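Local structure of hypothetical protein (Streptococcus pneumoniae, 2HIY) at residues R6-V11 and N47-S52; N20-A25 and P72-F77; Q29-L34 and E61-F66; D104-T109 and R164-R169. The protein is of unknown function but belongs to the conserved bacterial DUF1697 family and is built around two four-stranded antiparallel sheets. All coordinates share one frame; numbering follows the deposited sequence.

In the fold
Two antiparallel sheets, each with strand order 2-3-1-4, organise this chain. Interaction 1 joins the two central strands of the first, 5-10 and 47-52; interaction 4 joins central strand 102-108 to outer strand 166-170 of the second. Interactions 2 and 3 both use helix 24-34 and its approach, and interaction 3 is nested in the loop that interaction 2 closes. The centres of interactions 1 and 3 lie about 12 Å apart, and helix side chains there pack on the first sheet. Interaction 4 follows the others in the chain. Its Arg-169 nevertheless reaches interaction 1 and its Arg-164 reaches interaction 2, so late residues tie the second sheet to the first.

Interaction 1: residues R6-V11 and N47-S52; sequences RYALLV and NIFFTS
Tyr-7 and Phe-50 form a hydrogen-bonded antiparallel pair, and their rings meet on one face of the sheet. In the backbone ladder Tyr-7 N gives to Phe-50 O at 2.8 Å, Phe-50 N returns one to Tyr-7 O, and Leu-9 and Ile-48 repeat the exchange, with Leu-9 N to Ile-48 O at 2.7 Å.

The aromatic contacts depend on how Phe-50 is turned. With its CG held between the backbone N and the carbonyl carbon (chi1 68°), it swings its ring back over strand 5-10, where Tyr-7 CB sits above one face, 3.9 Å from the centroid. The two rings are nearly parallel, 24° apart, but displaced along their planes, so little of one faces the other. On the other face of the sheet Ala-8 CB touches Phe-49 CE1 at 3.6 Å.

Polar side chains mark one end of the ladder. Arg-6 bends at chi2 (83°) and lays its guanidinium over the Phe-49 to Phe-50 peptide, and NH2 reaches Thr-51 OG1 in plane at 2.8 Å; Lys-38 O takes another bond from NH2. A water links Tyr-7 OH and Ser-52 O. The partly exposed Arg-6 and Thr-51 thus pair through polar atoms, while the middle rungs bury apolar contacts on both faces.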
loop_
_atom_site.group_PDB
_atom_site.type_symbol
_atom_site.label_atom_id
_atom_site.label_comp_id
_atom_site.label_asym_id
_atom_site.label_seq_id
_atom_site.Cartn_x
_atom_site.Cartn_y
_atom_site.Cartn_z
ATOM N N ARG D 6 7.155 12.918 37.367
ATOM C CA ARG D 6 6.380 12.451 36.252
ATOM C C ARG D 6 7.296 12.413 35.028
ATOM O O ARG D 6 8.017 13.384 34.725
ATOM C CB ARG D 6 5.185 13.382 36.017
ATOM C CG ARG D 6 4.167 12.864 35.024
ATOM C CD ARG D 6 3.198 11.903 35.696
ATOM N NE ARG D 6 2.178 11.400 34.783
ATOM C CZ ARG D 6 1.566 10.225 34.956
ATOM N NH1 ARG D 6 0.631 9.832 34.105
ATOM N NH2 ARG D 6 1.909 9.445 35.972
ATOM N N TYR D 7 7.258 11.275 34.348
ATOM C CA TYR D 7 8.105 10.965 33.191
ATOM C C TYR D 7 7.291 10.660 31.957
ATOM O O TYR D 7 6.171 10.139 32.061
ATOM C CB TYR D 7 8.963 9.720 33.457
ATOM C CG TYR D 7 10.051 9.946 34.473
ATOM C CD1 TYR D 7 9.862 9.616 35.821
ATOM C CD2 TYR D 7 11.276 10.505 34.094
ATOM C CE1 TYR D 7 10.839 9.843 36.751
ATOM C CE2 TYR D 7 12.290 10.722 35.023
ATOM C CZ TYR D 7 12.059 10.390 36.365
ATOM O OH TYR D 7 13.027 10.584 37.336
ATOM N N ALA D 8 7.859 10.986 30.794
ATOM C CA ALA D 8 7.382 10.514 29.503
ATOM C C ALA D 8 8.410 9.517 28.995
ATOM O O ALA D 8 9.621 9.785 28.981
ATOM C CB ALA D 8 7.243 11.681 28.490
ATOM N N LEU D 9 7.901 8.373 28.577
ATOM C CA LEU D 9 8.667 7.295 27.987
ATOM C C LEU D 9 8.196 7.149 26.547
ATOM O O LEU D 9 7.039 6.796 26.312
ATOM C CB LEU D 9 8.351 6.018 28.774
ATOM C CG LEU D 9 8.925 4.702 28.234
ATOM C CD1 LEU D 9 10.456 4.725 28.134
ATOM C CD2 LEU D 9 8.451 3.546 29.167
ATOM N N LEU D 10 9.076 7.449 25.599
ATOM C CA LEU D 10 8.717 7.461 24.176
ATOM C C LEU D 10 9.518 6.406 23.462
ATOM O O LEU D 10 10.729 6.306 23.662
ATOM C CB LEU D 10 9.012 8.840 23.554
ATOM C CG LEU D 10 8.515 10.039 24.363
ATOM C CD1 LEU D 10 8.966 11.288 23.582
ATOM C CD2 LEU D 10 7.015 10.023 24.582
ATOM N N VAL D 11 8.855 5.613 22.638
ATOM C CA VAL D 11 9.562 4.576 21.895
ATOM C C VAL D 11 9.259 4.719 20.406
ATOM O O VAL D 11 8.234 5.241 20.012
ATOM C CB VAL D 11 9.241 3.162 22.419
ATOM C CG1 VAL D 11 9.640 3.007 23.901
ATOM C CG2 VAL D 11 7.784 2.847 22.255
ATOM N N ASN D 47 3.814 6.247 23.596
ATOM C CA ASN D 47 3.913 7.454 24.408
ATOM C C ASN D 47 3.328 7.079 25.746
ATOM O O ASN D 47 2.088 6.974 25.876
ATOM C CB ASN D 47 3.093 8.598 23.787
ATOM C CG ASN D 47 3.481 8.861 22.361
ATOM O OD1 ASN D 47 4.593 9.327 22.104
ATOM N ND2 ASN D 47 2.607 8.524 21.422
ATOM N N ILE D 48 4.207 6.825 26.709
ATOM C CA ILE D 48 3.838 6.348 28.036
ATOM C C ILE D 48 4.216 7.384 29.066
ATOM O O ILE D 48 5.262 8.041 28.940
ATOM C CB ILE D 48 4.576 5.000 28.362
ATOM C CG1 ILE D 48 3.984 3.885 27.514
ATOM C CG2 ILE D 48 4.464 4.628 29.855
ATOM C CD1 ILE D 48 2.675 3.283 28.114
ATOM N N PHE D 49 3.381 7.542 30.093
ATOM C CA PHE D 49 3.646 8.462 31.160
ATOM C C PHE D 49 3.503 7.730 32.473
ATOM O O PHE D 49 2.601 6.890 32.630
ATOM C CB PHE D 49 2.674 9.661 31.084
ATOM C CG PHE D 49 2.683 10.300 29.742
ATOM C CD1 PHE D 49 3.584 11.334 29.444
ATOM C CD2 PHE D 49 1.919 9.756 28.717
ATOM C CE1 PHE D 49 3.648 11.865 28.145
ATOM C CE2 PHE D 49 1.979 10.264 27.415
ATOM C CZ PHE D 49 2.869 11.330 27.132
ATOM N N PHE D 50 4.402 8.030 33.393
ATOM C CA PHE D 50 4.350 7.366 34.693
ATOM C C PHE D 50 4.997 8.252 35.741
ATOM O O PHE D 50 5.713 9.202 35.398
ATOM C CB PHE D 50 5.029 5.987 34.636
ATOM C CG PHE D 50 6.514 6.042 34.427
ATOM C CD1 PHE D 50 7.404 6.139 35.507
ATOM C CD2 PHE D 50 7.039 5.954 33.137
ATOM C CE1 PHE D 50 8.794 6.199 35.312
ATOM C CE2 PHE D 50 8.416 6.010 32.940
ATOM C CZ PHE D 50 9.303 6.113 34.026
ATOM N N THR D 51 4.782 7.910 37.004
ATOM C CA THR D 51 5.368 8.636 38.092
ATOM C C THR D 51 6.276 7.694 38.858
ATOM O O THR D 51 5.966 6.512 39.034
ATOM C CB THR D 51 4.267 9.203 39.000
ATOM O OG1 THR D 51 3.440 10.054 38.206
ATOM C CG2 THR D 51 4.843 10.015 40.171
ATOM N N SER D 52 7.404 8.211 39.310
ATOM C CA SER D 52 8.330 7.443 40.111
ATOM C C SER D 52 9.265 8.325 40.905
ATOM O O SER D 52 9.680 9.385 40.421
ATOM C CB SER D 52 9.163 6.493 39.237
ATOM O OG SER D 52 10.023 5.682 40.018
HETATM O O HOH W 1 12.298 9.937 39.801
#

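Interaction 2: residues N20-A25 and P72-F77; sequences NKVVMA and PFIQSF
The amide of Asn-20 lies flat on the ring of Phe-73, the two planes only 7° apart. Asn-20 CA stands over the ring centre, 3.6 Å from the centroid, in a CH-pi contact. From there the side chain runs back toward the root of the phenylalanine: CB is 3.5 Å from Phe-73 CD1, and OD1 is 3.5 Å from Phe-73 CG. The two side chains thus run antiparallel, each tip heading for the other's base. Val-22 CG2 comes in at the rim of the ring, meeting Phe-73 CE1 at 3.8 Å, and the same methyl continues to Ile-74 CD1 at 4.2 Å.

Two connections of the first sheet, which has the ferredoxin-like strand and helix order beta-alpha-beta-beta-alpha-beta, are brought together here. Residues 20-23 lead into helix 24-34, with Val-23 at its N-cap position, and residues 72-77 carry the chain from helix 56-70 to strand 78-81.

Further out, several bonds position these groups. Asn-20 ND2 is tied to Gly-13 O, which helps to fix the amide over the ring, and Val-22 N is bound by Asn-15 OD1. Within 72-77, Gln-75 NE2 donates to Pro-72 O at 3.1 Å, spanning the turn that carries Phe-73. Ser-76 OG bonds to Arg-164 O, where the loop meets the segment before strand 166-170.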
loop_
_atom_site.group_PDB
_atom_site.type_symbol
_atom_site.label_atom_id
_atom_site.label_comp_id
_atom_site.label_asym_id
_atom_site.label_seq_id
_atom_site.Cartn_x
_atom_site.Cartn_y
_atom_site.Cartn_z
ATOM N N ASN D 20 5.927 -5.645 15.530
ATOM C CA ASN D 20 6.345 -4.829 16.679
ATOM C C ASN D 20 5.138 -4.408 17.503
ATOM O O ASN D 20 5.009 -3.256 17.894
ATOM C CB ASN D 20 7.200 -3.622 16.248
ATOM C CG ASN D 20 8.539 -4.030 15.666
ATOM O OD1 ASN D 20 8.818 -5.221 15.470
ATOM N ND2 ASN D 20 9.389 -3.038 15.424
ATOM N N LYS D 21 4.281 -5.382 17.771
ATOM C CA LYS D 21 2.984 -5.132 18.374
ATOM C C LYS D 21 3.108 -4.958 19.882
ATOM O O LYS D 21 3.679 -5.777 20.571
ATOM C CB LYS D 21 2.014 -6.285 18.076
ATOM C CG LYS D 21 0.601 -6.021 18.604
ATOM C CD LYS D 21 -0.425 -7.021 18.067
ATOM C CE LYS D 21 -1.764 -6.867 18.798
ATOM N NZ LYS D 21 -2.710 -8.006 18.570
ATOM N N VAL D 22 2.530 -3.862 20.357
ATOM C CA VAL D 22 2.444 -3.584 21.777
ATOM C C VAL D 22 1.010 -3.179 22.061
ATOM O O VAL D 22 0.515 -2.219 21.450
ATOM C CB VAL D 22 3.400 -2.451 22.188
ATOM C CG1 VAL D 22 3.296 -2.190 23.707
ATOM C CG2 VAL D 22 4.837 -2.773 21.770
ATOM N N VAL D 23 0.357 -3.904 22.963
ATOM C CA VAL D 23 -1.004 -3.568 23.356
ATOM C C VAL D 23 -0.903 -2.637 24.559
ATOM O O VAL D 23 -0.342 -3.013 25.589
ATOM C CB VAL D 23 -1.809 -4.833 23.670
ATOM C CG1 VAL D 23 -3.220 -4.482 24.155
ATOM C CG2 VAL D 23 -1.897 -5.724 22.429
HETATM N N MSE D 24 -1.460 -1.439 24.432
HETATM C CA MSE D 24 -1.278 -0.398 25.446
HETATM C C MSE D 24 -1.781 -0.837 26.807
HETATM O O MSE D 24 -1.097 -0.652 27.803
HETATM C CB MSE D 24 -1.936 0.931 25.036
HETATM C CG MSE D 24 -1.183 1.659 23.940
HETATM SE SE MSE D 24 0.711 2.044 24.315
HETATM C CE MSE D 24 1.451 0.917 22.915
ATOM N N ALA D 25 -2.957 -1.445 26.883
ATOM C CA ALA D 25 -3.432 -1.881 28.184
ATOM C C ALA D 25 -2.489 -2.901 28.832
ATOM O O ALA D 25 -2.342 -2.931 30.068
ATOM C CB ALA D 25 -4.846 -2.449 28.080
ATOM N N PRO D 72 11.565 -7.116 22.691
ATOM C CA PRO D 72 12.969 -6.978 22.304
ATOM C C PRO D 72 13.196 -6.116 21.066
ATOM O O PRO D 72 14.342 -5.726 20.828
ATOM C CB PRO D 72 13.444 -8.432 22.087
ATOM C CG PRO D 72 12.286 -9.273 22.242
ATOM C CD PRO D 72 11.089 -8.515 22.648
ATOM N N PHE D 73 12.155 -5.819 20.298
ATOM C CA PHE D 73 12.264 -4.867 19.185
ATOM C C PHE D 73 12.295 -3.412 19.650
ATOM O O PHE D 73 12.538 -2.509 18.845
ATOM C CB PHE D 73 11.108 -5.091 18.208
ATOM C CG PHE D 73 9.754 -5.177 18.877
ATOM C CD1 PHE D 73 9.067 -4.012 19.211
ATOM C CD2 PHE D 73 9.172 -6.410 19.187
ATOM C CE1 PHE D 73 7.840 -4.072 19.851
ATOM C CE2 PHE D 73 7.932 -6.466 19.801
ATOM C CZ PHE D 73 7.261 -5.288 20.127
ATOM N N ILE D 74 12.036 -3.160 20.931
ATOM C CA ILE D 74 12.201 -1.796 21.476
ATOM C C ILE D 74 13.654 -1.687 21.938
ATOM O O ILE D 74 14.015 -2.173 23.015
ATOM C CB ILE D 74 11.196 -1.512 22.620
ATOM C CG1 ILE D 74 9.751 -1.581 22.064
ATOM C CG2 ILE D 74 11.498 -0.141 23.275
ATOM C CD1 ILE D 74 8.619 -1.360 23.094
ATOM N N GLN D 75 14.492 -1.114 21.087
ATOM C CA GLN D 75 15.935 -1.119 21.277
ATOM C C GLN D 75 16.531 0.250 21.582
ATOM O O GLN D 75 17.752 0.386 21.725
ATOM C CB GLN D 75 16.607 -1.753 20.042
ATOM C CG GLN D 75 16.341 -3.260 19.989
ATOM C CD GLN D 75 16.780 -3.934 18.722
ATOM O OE1 GLN D 75 17.586 -3.400 17.961
ATOM N NE2 GLN D 75 16.261 -5.137 18.491
ATOM N N SER D 76 15.660 1.250 21.673
ATOM C CA SER D 76 16.021 2.569 22.169
ATOM C C SER D 76 14.769 3.162 22.778
ATOM O O SER D 76 13.641 2.748 22.455
ATOM C CB SER D 76 16.489 3.477 21.008
ATOM O OG SER D 76 15.400 3.865 20.148
ATOM N N PHE D 77 14.938 4.120 23.682
ATOM C CA PHE D 77 13.786 4.862 24.156
ATOM C C PHE D 77 14.230 6.213 24.669
ATOM O O PHE D 77 15.385 6.371 25.089
ATOM C CB PHE D 77 13.000 4.077 25.236
ATOM C CG PHE D 77 13.816 3.687 26.448
ATOM C CD1 PHE D 77 13.953 4.521 27.558
ATOM C CD2 PHE D 77 14.357 2.415 26.528
ATOM C CE1 PHE D 77 14.687 4.121 28.686
ATOM C CE2 PHE D 77 15.081 2.008 27.663
ATOM C CZ PHE D 77 15.248 2.864 28.736
#

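Interaction 3: residues Q29-L34 and E61-F66; sequences QELTNL and EKLETF
The ring of Phe-66 is the one flat hydrophobic surface between these helices, and Leu-31 CD2 rests over one of its faces, 4.1 Å from the centroid in a CH-pi contact. The ring of His-70 stacks with that of Phe-66. Glu-30 OE1 lies at the ring's edge, in plane, while Glu-30 CB approaches CZ obliquely at 3.8 Å. The carboxylate is turned 52° from the ring and does not stack on it; OE1 is instead hydrogen-bonded to Tyr-71 OH, which helps to hold it at that edge. Phe-66 itself directs its ring toward helix 24-34 because CG is anti to the backbone N (chi1 172°).

Leucine methyls pack around the ring. Leu-31 CD2 meets Leu-63 CD2 at 3.9 Å, and Leu-34 CD2 rests on Phe-66 CB at 4.0 Å. Beside them the lysine chain of Lys-62 runs alongside Leu-34, pointing the other way, CE against Leu-34 CG at 3.9 Å. A bend at chi3 (66°) turns the lysine tip so that NZ donates to Leu-34 O at 2.8 Å, where its charge would probably interact favourably with the negative end of the helix dipole.

The segment axes come no closer than 11.7 Å, so side chains span the gap. Leu-31 packs on Ile-48 and Leu-9, and Leu-63 on Leu-9, placing both helices on one face of the sheet that contains strands 5-10 and 47-52.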
loop_
_atom_site.group_PDB
_atom_site.type_symbol
_atom_site.label_atom_id
_atom_site.label_comp_id
_atom_site.label_asym_id
_atom_site.label_seq_id
_atom_site.Cartn_x
_atom_site.Cartn_y
_atom_site.Cartn_z
ATOM N N GLN D 29 -0.274 -2.323 32.355
ATOM C CA GLN D 29 -0.307 -3.289 33.467
ATOM C C GLN D 29 1.094 -3.798 33.792
ATOM O O GLN D 29 1.473 -3.910 34.973
ATOM C CB GLN D 29 -1.258 -4.467 33.153
ATOM C CG GLN D 29 -1.166 -5.656 34.142
ATOM C CD GLN D 29 -1.831 -5.360 35.460
ATOM O OE1 GLN D 29 -3.042 -5.540 35.601
ATOM N NE2 GLN D 29 -1.046 -4.915 36.450
ATOM N N GLU D 30 1.851 -4.149 32.760
ATOM C CA GLU D 30 3.209 -4.655 32.966
ATOM C C GLU D 30 4.133 -3.624 33.632
ATOM O O GLU D 30 4.898 -3.957 34.544
ATOM C CB GLU D 30 3.775 -5.071 31.618
ATOM C CG GLU D 30 3.095 -6.318 31.075
ATOM C CD GLU D 30 3.124 -6.452 29.569
ATOM O OE1 GLU D 30 3.740 -5.624 28.851
ATOM O OE2 GLU D 30 2.478 -7.422 29.104
ATOM N N LEU D 31 4.043 -2.366 33.203
ATOM C CA LEU D 31 4.867 -1.323 33.843
ATOM C C LEU D 31 4.413 -1.039 35.269
ATOM O O LEU D 31 5.217 -0.688 36.127
ATOM C CB LEU D 31 4.853 -0.033 33.016
ATOM C CG LEU D 31 5.525 -0.179 31.645
ATOM C CD1 LEU D 31 5.379 1.137 30.866
ATOM C CD2 LEU D 31 7.004 -0.569 31.784
ATOM N N THR D 32 3.127 -1.205 35.547
ATOM C CA THR D 32 2.612 -1.070 36.910
ATOM C C THR D 32 3.211 -2.193 37.758
ATOM O O THR D 32 3.685 -1.956 38.885
ATOM C CB THR D 32 1.059 -1.089 36.926
ATOM O OG1 THR D 32 0.567 -0.005 36.138
ATOM C CG2 THR D 32 0.509 -0.907 38.339
ATOM N N ASN D 33 3.218 -3.412 37.225
ATOM C CA ASN D 33 3.846 -4.528 37.946
ATOM C C ASN D 33 5.340 -4.309 38.156
ATOM O O ASN D 33 5.893 -4.754 39.175
ATOM C CB ASN D 33 3.617 -5.819 37.167
ATOM C CG ASN D 33 2.177 -6.290 37.243
ATOM O OD1 ASN D 33 1.397 -5.824 38.081
ATOM N ND2 ASN D 33 1.817 -7.238 36.362
ATOM N N LEU D 34 5.993 -3.657 37.198
ATOM C CA LEU D 34 7.416 -3.310 37.283
ATOM C C LEU D 34 7.679 -2.313 38.412
ATOM O O LEU D 34 8.834 -2.158 38.850
ATOM C CB LEU D 34 7.915 -2.773 35.937
ATOM C CG LEU D 34 9.415 -2.522 35.718
ATOM C CD1 LEU D 34 10.233 -3.821 35.789
ATOM C CD2 LEU D 34 9.635 -1.819 34.404
ATOM N N GLU D 61 17.807 1.484 33.746
ATOM C CA GLU D 61 18.256 0.092 33.789
ATOM C C GLU D 61 17.052 -0.860 33.835
ATOM O O GLU D 61 17.016 -1.866 33.142
ATOM C CB GLU D 61 19.187 -0.131 34.983
ATOM C CG GLU D 61 19.801 -1.519 35.115
ATOM C CD GLU D 61 20.560 -1.659 36.436
ATOM O OE1 GLU D 61 20.983 -0.624 37.016
ATOM O OE2 GLU D 61 20.723 -2.808 36.899
ATOM N N LYS D 62 16.052 -0.512 34.642
ATOM C CA LYS D 62 14.892 -1.373 34.762
ATOM C C LYS D 62 14.138 -1.451 33.449
ATOM O O LYS D 62 13.649 -2.516 33.060
ATOM C CB LYS D 62 13.937 -0.868 35.843
ATOM C CG LYS D 62 14.375 -1.247 37.243
ATOM C CD LYS D 62 13.458 -0.622 38.292
ATOM C CE LYS D 62 12.045 -1.202 38.210
ATOM N NZ LYS D 62 11.246 -0.981 39.451
ATOM N N LEU D 63 14.017 -0.311 32.764
ATOM C CA LEU D 63 13.297 -0.304 31.485
ATOM C C LEU D 63 14.057 -1.048 30.405
ATOM O O LEU D 63 13.475 -1.766 29.612
ATOM C CB LEU D 63 12.950 1.116 31.046
ATOM C CG LEU D 63 11.833 1.760 31.858
ATOM C CD1 LEU D 63 11.835 3.268 31.655
ATOM C CD2 LEU D 63 10.491 1.175 31.491
ATOM N N GLU D 64 15.376 -0.870 30.359
ATOM C CA GLU D 64 16.189 -1.634 29.409
ATOM C C GLU D 64 16.023 -3.131 29.625
ATOM O O GLU D 64 15.824 -3.889 28.667
ATOM C CB GLU D 64 17.658 -1.239 29.523
ATOM C CG GLU D 64 17.933 0.101 28.899
ATOM C CD GLU D 64 19.317 0.653 29.190
ATOM O OE1 GLU D 64 19.999 0.145 30.110
ATOM O OE2 GLU D 64 19.697 1.633 28.493
ATOM N N THR D 65 16.090 -3.574 30.871
ATOM C CA THR D 65 15.909 -4.989 31.173
ATOM C C THR D 65 14.491 -5.440 30.826
ATOM O O THR D 65 14.278 -6.516 30.259
ATOM C CB THR D 65 16.233 -5.257 32.649
ATOM O OG1 THR D 65 17.610 -4.907 32.865
ATOM C CG2 THR D 65 15.984 -6.730 33.031
ATOM N N PHE D 66 13.513 -4.601 31.143
ATOM C CA PHE D 66 12.119 -4.925 30.828
ATOM C C PHE D 66 11.882 -5.128 29.329
ATOM O O PHE D 66 11.301 -6.132 28.899
ATOM C CB PHE D 66 11.183 -3.838 31.370
ATOM C CG PHE D 66 9.777 -4.003 30.925
ATOM C CD1 PHE D 66 8.959 -4.923 31.565
ATOM C CD2 PHE D 66 9.276 -3.273 29.868
ATOM C CE1 PHE D 66 7.639 -5.115 31.132
ATOM C CE2 PHE D 66 7.959 -3.455 29.455
ATOM C CZ PHE D 66 7.146 -4.378 30.092
#

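Interaction 4: residues D104-T109 and R164-R169; sequences DFLFYT and RHITIR
Arg-169 starts beside Phe-107: its CB lies 4.0 Å from Phe-107 CE2, and its CG meets the same ring edge at 3.8 Å. A bend at chi2 (-70°) then carries the chain off that edge, ring and guanidinium planes standing 73° apart. Thr-167 CG2 sits over one guanidinium face, toward its rim. At the tip NH1 turns back to Ile-168 O at 3.0 Å, NE bonds to Asn-47 OD1, and NH2 to Val-11 O and Gly-46 O. Four acceptors thus hold the head group, three of them from residues at or next to the ends of strands 5-10 and 47-52 in the N-terminal sheet.

The two strands are joined by backbone bonds. Phe-105 N donates to Arg-169 O at 2.7 Å, with the reverse bond alongside, and Phe-107 and Thr-167 exchange a second pair. Leu-106 lies side by side with Ile-166 on the opposite face from Phe-107, CD2 against CD1 at 3.6 Å. Past the ladder, Thr-109 OG1 donates to His-165 O at 2.6 Å, approaching from well above the carbonyl plane.

First strand 102-108 paired antiparallel with last and outermost strand 166-170, with 137-142 and then 129-133 beyond 102-108, is typical of the ferredoxin-like beta-alpha-beta-beta-alpha-beta fold.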
loop_
_atom_site.group_PDB
_atom_site.type_symbol
_atom_site.label_atom_id
_atom_site.label_comp_id
_atom_site.label_asym_id
_atom_site.label_seq_id
_atom_site.Cartn_x
_atom_site.Cartn_y
_atom_site.Cartn_z
ATOM N N ASP D 104 8.555 18.807 13.210
ATOM C CA ASP D 104 8.846 17.589 13.951
ATOM C C ASP D 104 9.852 17.841 15.047
ATOM O O ASP D 104 10.716 18.715 14.909
ATOM C CB ASP D 104 9.363 16.537 12.989
ATOM C CG ASP D 104 8.325 16.216 11.924
ATOM O OD1 ASP D 104 7.262 15.657 12.281
ATOM O OD2 ASP D 104 8.517 16.576 10.737
ATOM N N PHE D 105 9.747 17.057 16.125
ATOM C CA PHE D 105 10.766 17.090 17.156
ATOM C C PHE D 105 11.418 15.711 17.158
ATOM O O PHE D 105 10.713 14.706 17.252
ATOM C CB PHE D 105 10.176 17.389 18.527
ATOM C CG PHE D 105 11.219 17.784 19.543
ATOM C CD1 PHE D 105 11.753 19.054 19.521
ATOM C CD2 PHE D 105 11.694 16.879 20.480
ATOM C CE1 PHE D 105 12.701 19.439 20.443
ATOM C CE2 PHE D 105 12.622 17.251 21.404
ATOM C CZ PHE D 105 13.145 18.541 21.384
ATOM N N LEU D 106 12.734 15.690 17.081
ATOM C CA LEU D 106 13.499 14.441 17.111
ATOM C C LEU D 106 14.037 14.272 18.532
ATOM O O LEU D 106 15.041 14.890 18.888
ATOM C CB LEU D 106 14.667 14.505 16.111
ATOM C CG LEU D 106 14.305 14.481 14.615
ATOM C CD1 LEU D 106 13.541 15.746 14.206
ATOM C CD2 LEU D 106 15.580 14.415 13.788
ATOM N N PHE D 107 13.343 13.473 19.347
ATOM C CA PHE D 107 13.750 13.312 20.743
ATOM C C PHE D 107 14.978 12.422 20.844
ATOM O O PHE D 107 15.026 11.318 20.271
ATOM C CB PHE D 107 12.663 12.631 21.556
ATOM C CG PHE D 107 11.498 13.515 21.925
ATOM C CD1 PHE D 107 11.525 14.285 23.093
ATOM C CD2 PHE D 107 10.304 13.525 21.157
ATOM C CE1 PHE D 107 10.407 15.086 23.470
ATOM C CE2 PHE D 107 9.199 14.305 21.538
ATOM C CZ PHE D 107 9.269 15.082 22.686
ATOM N N TYR D 108 15.984 12.888 21.581
ATOM C CA TYR D 108 17.123 12.051 21.879
ATOM C C TYR D 108 16.698 10.861 22.730
ATOM O O TYR D 108 15.711 10.911 23.433
ATOM C CB TYR D 108 18.183 12.872 22.603
ATOM C CG TYR D 108 18.724 14.057 21.808
ATOM C CD1 TYR D 108 18.947 13.975 20.427
ATOM C CD2 TYR D 108 19.074 15.246 22.474
ATOM C CE1 TYR D 108 19.481 15.092 19.712
ATOM C CE2 TYR D 108 19.602 16.335 21.775
ATOM C CZ TYR D 108 19.817 16.236 20.423
ATOM O OH TYR D 108 20.374 17.333 19.762
ATOM N N THR D 109 17.459 9.778 22.670
ATOM C CA THR D 109 17.194 8.583 23.471
ATOM C C THR D 109 18.304 8.371 24.502
ATOM O O THR D 109 19.385 8.933 24.415
ATOM C CB THR D 109 17.123 7.352 22.581
ATOM O OG1 THR D 109 18.342 7.245 21.827
ATOM C CG2 THR D 109 15.914 7.406 21.629
ATOM N N ARG D 164 17.509 5.052 14.178
ATOM C CA ARG D 164 16.749 4.158 15.058
ATOM C C ARG D 164 16.962 4.505 16.523
ATOM O O ARG D 164 16.441 3.811 17.412
ATOM C CB ARG D 164 17.118 2.704 14.787
ATOM C CG ARG D 164 16.619 2.213 13.413
ATOM C CD ARG D 164 17.132 0.792 13.050
ATOM N NE ARG D 164 17.121 -0.131 14.180
ATOM C CZ ARG D 164 16.092 -0.889 14.526
ATOM N NH1 ARG D 164 14.970 -0.869 13.810
ATOM N NH2 ARG D 164 16.197 -1.681 15.597
ATOM N N HIS D 165 17.723 5.571 16.791
ATOM C CA HIS D 165 18.066 5.997 18.156
ATOM C C HIS D 165 17.562 7.391 18.440
ATOM O O HIS D 165 18.085 8.073 19.337
ATOM C CB HIS D 165 19.562 5.854 18.376
ATOM C CG HIS D 165 19.998 4.445 18.230
ATOM N ND1 HIS D 165 20.472 3.922 17.047
ATOM C CD2 HIS D 165 19.913 3.420 19.100
ATOM C CE1 HIS D 165 20.702 2.631 17.214
ATOM N NE2 HIS D 165 20.387 2.305 18.452
ATOM N N ILE D 166 16.580 7.830 17.665
ATOM C CA ILE D 166 15.821 9.029 18.002
ATOM C C ILE D 166 14.356 8.676 17.947
ATOM O O ILE D 166 13.990 7.703 17.275
ATOM C CB ILE D 166 16.099 10.212 17.057
ATOM C CG1 ILE D 166 15.897 9.786 15.610
ATOM C CG2 ILE D 166 17.476 10.802 17.332
ATOM C CD1 ILE D 166 15.878 10.898 14.603
ATOM N N THR D 167 13.535 9.458 18.622
ATOM C CA THR D 167 12.114 9.201 18.617
ATOM C C THR D 167 11.440 10.429 18.019
ATOM O O THR D 167 11.428 11.492 18.632
ATOM C CB THR D 167 11.608 8.962 20.052
ATOM O OG1 THR D 167 12.509 8.049 20.723
ATOM C CG2 THR D 167 10.218 8.414 20.011
ATOM N N ILE D 168 10.868 10.264 16.838
ATOM C CA ILE D 168 10.359 11.423 16.109
ATOM C C ILE D 168 8.888 11.597 16.430
ATOM O O ILE D 168 8.097 10.645 16.346
ATOM C CB ILE D 168 10.542 11.236 14.615
ATOM C CG1 ILE D 168 12.028 11.059 14.308
ATOM C CG2 ILE D 168 9.920 12.446 13.859
ATOM C CD1 ILE D 168 12.348 10.831 12.812
ATOM N N ARG D 169 8.500 12.814 16.795
ATOM C CA ARG D 169 7.096 13.151 17.016
ATOM C C ARG D 169 6.773 14.451 16.323
ATOM O O ARG D 169 7.599 15.360 16.282
ATOM C CB ARG D 169 6.814 13.324 18.521
ATOM C CG ARG D 169 7.068 12.038 19.359
ATOM C CD ARG D 169 6.002 10.994 19.014
ATOM N NE ARG D 169 6.072 9.759 19.815
ATOM C CZ ARG D 169 6.676 8.637 19.449
ATOM N NH1 ARG D 169 7.338 8.561 18.311
ATOM N NH2 ARG D 169 6.633 7.585 20.266
#